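Side-chain contacts in DSBA-like thioredoxin domain-containing protein (Nitrosomonas europaea, PDB 2IN3), which probably acts as a thiol-disulfide oxidoreductase of the DsbA family, possibly a protein disulfide isomerase of the FrnE-like branch: residues Gln126-Val129 against Ala130-Ala133; Phe153-Asp156 against Glu157-Gln160. One frame throughout, in Å; residues are numbered along the deposited sequence.

Contact 1 of 2, residues Gln126-Val129 against Ala130-Ala133; sequences QEDV and AQLA
The shortest hydrogen bond here joins two side chains: Gln131 NE2 donates to Asp128 OD2 at 2.8 Å. The carboxylate and amide planes stand 66° apart, and the nitrogen meets OD2 from well above the carboxylate plane, 56° out of it, so the amide nitrogen comes in over the carboxylate. Two torsions bring the groups together. Asp128 carries CG anti to its own nitrogen (chi1 -169°), while the Gln131 chain folds at chi2 and lays its CG over the acid, 3.5 Å from Asp128 OD2.

Beneath this pair runs a type I beta turn from Asp128 to Gln131. Its closing bond is Gln131 N to Asp128 O, 3.0 Å long, with the donor above the carbonyl plane. The second carboxylate oxygen adds less: Ala130 N reaches Asp128 OD1 only weakly at 3.4 Å, and Ala130 CB lies as near to that oxygen. Just upstream, a weak Val129 N to Glu127 O bond makes Asp128 also the centre of an inverse gamma turn. Putting an alanine in place of Asp128 takes away both carboxylate oxygens, so the Gln131 amide is likely to be set free to turn and Ala130 N to lose its weak acceptor, although the backbone turn bond could stay.

Val129 turns its CB away from Ala130-Ala133, and its side chain packs on Ile118, Ala121 and Phe122 of helix 111-123 and on Ile134 of the next helix. The turn thus joins helix 111-123 to helix 132-141, with Gln131 at the N-cap position of the latter. Asp128 and Gln131 therefore hold one another twice, once through backbone and once through side chains; OD2 takes a side-chain amide N-H and OD1 a weak backbone one, which probably eases the negative charge of the acid.

Contact 2 of 2, residues Phe153-Asp156 against Glu157-Gln160; sequences FQSD and EAKQ
Ser155 is the N-cap of helix 156-171, its OG accepting from Ala158 N at the junction where helix 146-154 gives way to the next. This capping bond is 3.1 Å long and fairly straight, with an N-H...O angle of 160°. A chi1 of 66° sets the hydroxyl between the backbone nitrogen and carbonyl carbon of Ser155, pointing it at the first turn of the helix. The same oxygen is hydrogen-bonded to Val152 O in the preceding helix, so one hydroxyl ties both helix ends.

Backbone bonds follow in ordinary alpha-helical spacing. Lys159 N donates to Ser155 O at 3.2 Å, and Gln160 N donates to Asp156 O at 2.7 Å, approaching nearly along the C=O axis.

Charge and solvent make a third group. Asp156 OD1 and Lys159 NZ have opposite charges but stand 4.8 Å apart, too far for a direct ion pair. One water joins them, donating to Asp156 OD1 at 3.0 Å and accepting from Lys159 NZ at 3.0 Å. It also donates to Gln154 O at 2.6 Å, which links the last turn of the first helix to the start of the second. The lysine gets there with an extended chain that crosses over Ser155 O, its CG resting near that carbonyl. Glu157 turns elsewhere, its OE2 forming a salt bridge with Arg161.

Buried packing lies on the inner side: the Phe153 side chain meets Leu132, Leu135 and Ser102, and Ala158 touches Ser102. Arg98 is the cation-pi partner of the Phe153 ring and donates to Phe153 O. On the exposed flank the Gln160 chain lies beside the Asp156 carbonyl, its CG 3.1 Å from Asp156 O.

How the contacts relate
Contacts 1 and 2 come in series along the chain and both prepare a helix start, Gln131 and Ser155 occupying the two N-cap positions. Their centres lie 18 Å apart, yet they touch through Leu132: its CD1 packs 3.6 Å from Phe153 CD2, and its CD2 is 3.4 Å from Gln154 NE2. The first turn of helix 132-141 thus meets the last turn of helix 146-154. Contact 1 lies within the helical insertion of DsbA-like proteins, while helix 156-171 of contact 2 probably leads back into the thioredoxin fold. Contact 1 also reaches toward the probable redox site: Val129 touches Met17, which directly precedes Cys18 of a thioredoxin-type CxxC pattern.

Contact 1 of 2, residues Gln126-Val129 against Ala130-Ala133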
# COMPACT_ATOMS: atom_id res chain seq x y z
N GLN A 126 2.21 -3.90 16.08
CA GLN A 126 3.51 -3.28 16.40
C GLN A 126 4.67 -4.15 15.95
O GLN A 126 5.73 -4.21 16.61
CB GLN A 126 3.60 -2.95 17.90
CG GLN A 126 2.49 -2.04 18.35
CD GLN A 126 2.72 -1.45 19.71
OE1 GLN A 126 3.02 -2.15 20.65
NE2 GLN A 126 2.57 -0.13 19.81
N GLU A 127 4.47 -4.86 14.85
CA GLU A 127 5.49 -5.77 14.37
C GLU A 127 6.42 -5.01 13.44
O GLU A 127 6.00 -4.04 12.79
CB GLU A 127 4.86 -6.95 13.65
CG GLU A 127 3.90 -7.71 14.51
CD GLU A 127 3.40 -8.98 13.84
OE1 GLU A 127 3.98 -9.39 12.83
OE2 GLU A 127 2.41 -9.55 14.33
N ASP A 128 7.68 -5.43 13.40
CA ASP A 128 8.65 -4.78 12.54
C ASP A 128 8.53 -5.37 11.15
O ASP A 128 9.22 -6.34 10.80
CB ASP A 128 10.07 -4.92 13.11
CG ASP A 128 11.08 -4.03 12.39
OD1 ASP A 128 10.70 -3.31 11.44
OD2 ASP A 128 12.27 -4.07 12.79
N VAL A 129 7.63 -4.78 10.37
CA VAL A 129 7.31 -5.25 9.03
C VAL A 129 8.39 -4.94 7.98
O VAL A 129 8.27 -5.34 6.82
CB VAL A 129 5.90 -4.80 8.56
CG1 VAL A 129 4.85 -5.32 9.53
CG2 VAL A 129 5.81 -3.28 8.43
N ALA A 130 9.45 -4.27 8.42
CA ALA A 130 10.69 -4.19 7.65
C ALA A 130 11.51 -5.50 7.63
O ALA A 130 12.44 -5.63 6.83
CB ALA A 130 11.56 -3.05 8.15
N GLN A 131 11.16 -6.46 8.49
CA GLN A 131 11.91 -7.72 8.59
C GLN A 131 11.30 -8.89 7.82
O GLN A 131 10.10 -9.12 7.88
CB GLN A 131 12.12 -8.15 10.06
CG GLN A 131 12.53 -7.03 11.03
CD GLN A 131 13.95 -6.51 10.81
OE1 GLN A 131 14.86 -7.25 10.44
NE2 GLN A 131 14.15 -5.21 11.08
N LEU A 132 12.16 -9.66 7.13
CA LEU A 132 11.73 -10.86 6.40
C LEU A 132 10.96 -11.84 7.31
O LEU A 132 9.93 -12.40 6.90
CB LEU A 132 12.91 -11.56 5.70
CG LEU A 132 12.72 -12.98 5.16
CD1 LEU A 132 11.77 -13.00 3.97
CD2 LEU A 132 14.03 -13.69 4.79
N ALA A 133 11.47 -12.03 8.52
CA ALA A 133 10.86 -12.95 9.48
C ALA A 133 9.38 -12.62 9.65
O ALA A 133 8.52 -13.51 9.60
CB ALA A 133 11.60 -12.91 10.82

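Contact 2 of 2, residues Phe153-Asp156 against Glu157-Gln160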
# COMPACT_ATOMS: atom_id res chain seq x y z
N PHE A 153 11.26 -12.82 -2.57
CA PHE A 153 11.61 -11.62 -1.77
C PHE A 153 13.11 -11.24 -1.83
O PHE A 153 13.47 -10.05 -1.89
CB PHE A 153 11.14 -11.79 -0.31
CG PHE A 153 11.51 -10.63 0.57
CD1 PHE A 153 10.70 -9.49 0.61
CD2 PHE A 153 12.66 -10.67 1.35
CE1 PHE A 153 11.04 -8.42 1.42
CE2 PHE A 153 13.02 -9.60 2.17
CZ PHE A 153 12.20 -8.47 2.20
N GLN A 154 13.97 -12.24 -1.82
CA GLN A 154 15.40 -12.01 -1.82
C GLN A 154 15.99 -11.77 -3.22
O GLN A 154 17.18 -11.40 -3.33
CB GLN A 154 16.12 -13.16 -1.10
CG GLN A 154 15.69 -13.23 0.39
CD GLN A 154 16.36 -14.34 1.16
OE1 GLN A 154 16.76 -15.35 0.58
NE2 GLN A 154 16.46 -14.19 2.47
N SER A 155 15.20 -12.00 -4.26
CA SER A 155 15.72 -11.99 -5.65
C SER A 155 16.02 -10.58 -6.13
O SER A 155 15.33 -9.64 -5.73
CB SER A 155 14.72 -12.64 -6.63
OG SER A 155 13.53 -11.87 -6.74
N ASP A 156 17.03 -10.45 -7.00
CA ASP A 156 17.29 -9.18 -7.68
C ASP A 156 16.07 -8.70 -8.45
O ASP A 156 15.80 -7.48 -8.48
CB ASP A 156 18.49 -9.30 -8.63
CG ASP A 156 19.81 -9.24 -7.88
OD1 ASP A 156 19.83 -8.80 -6.71
OD2 ASP A 156 20.83 -9.65 -8.46
N GLU A 157 15.34 -9.64 -9.05
CA GLU A 157 14.11 -9.30 -9.76
C GLU A 157 13.10 -8.54 -8.88
O GLU A 157 12.57 -7.51 -9.30
CB GLU A 157 13.45 -10.54 -10.39
CG GLU A 157 12.19 -10.13 -11.20
CD GLU A 157 11.34 -11.30 -11.70
OE1 GLU A 157 11.64 -12.49 -11.38
OE2 GLU A 157 10.35 -11.02 -12.42
N ALA A 158 12.82 -9.05 -7.68
CA ALA A 158 11.86 -8.38 -6.79
C ALA A 158 12.42 -7.01 -6.37
O ALA A 158 11.71 -6.01 -6.35
CB ALA A 158 11.57 -9.23 -5.58
N LYS A 159 13.73 -6.95 -6.14
CA LYS A 159 14.38 -5.68 -5.78
C LYS A 159 14.26 -4.64 -6.89
O LYS A 159 13.93 -3.45 -6.63
CB LYS A 159 15.85 -5.91 -5.40
CG LYS A 159 16.02 -6.73 -4.11
CD LYS A 159 17.51 -6.99 -3.77
CE LYS A 159 17.59 -7.66 -2.40
NZ LYS A 159 18.99 -8.08 -2.07
N GLN A 160 14.54 -5.07 -8.11
CA GLN A 160 14.57 -4.17 -9.25
C GLN A 160 13.15 -3.75 -9.64
O GLN A 160 12.92 -2.57 -9.98
CB GLN A 160 15.28 -4.83 -10.42
CG GLN A 160 16.77 -5.02 -10.16
CD GLN A 160 17.43 -5.92 -11.19
OE1 GLN A 160 16.81 -6.32 -12.18
NE2 GLN A 160 18.72 -6.22 -10.97
O HOH W 1 19.36 -10.19 -4.12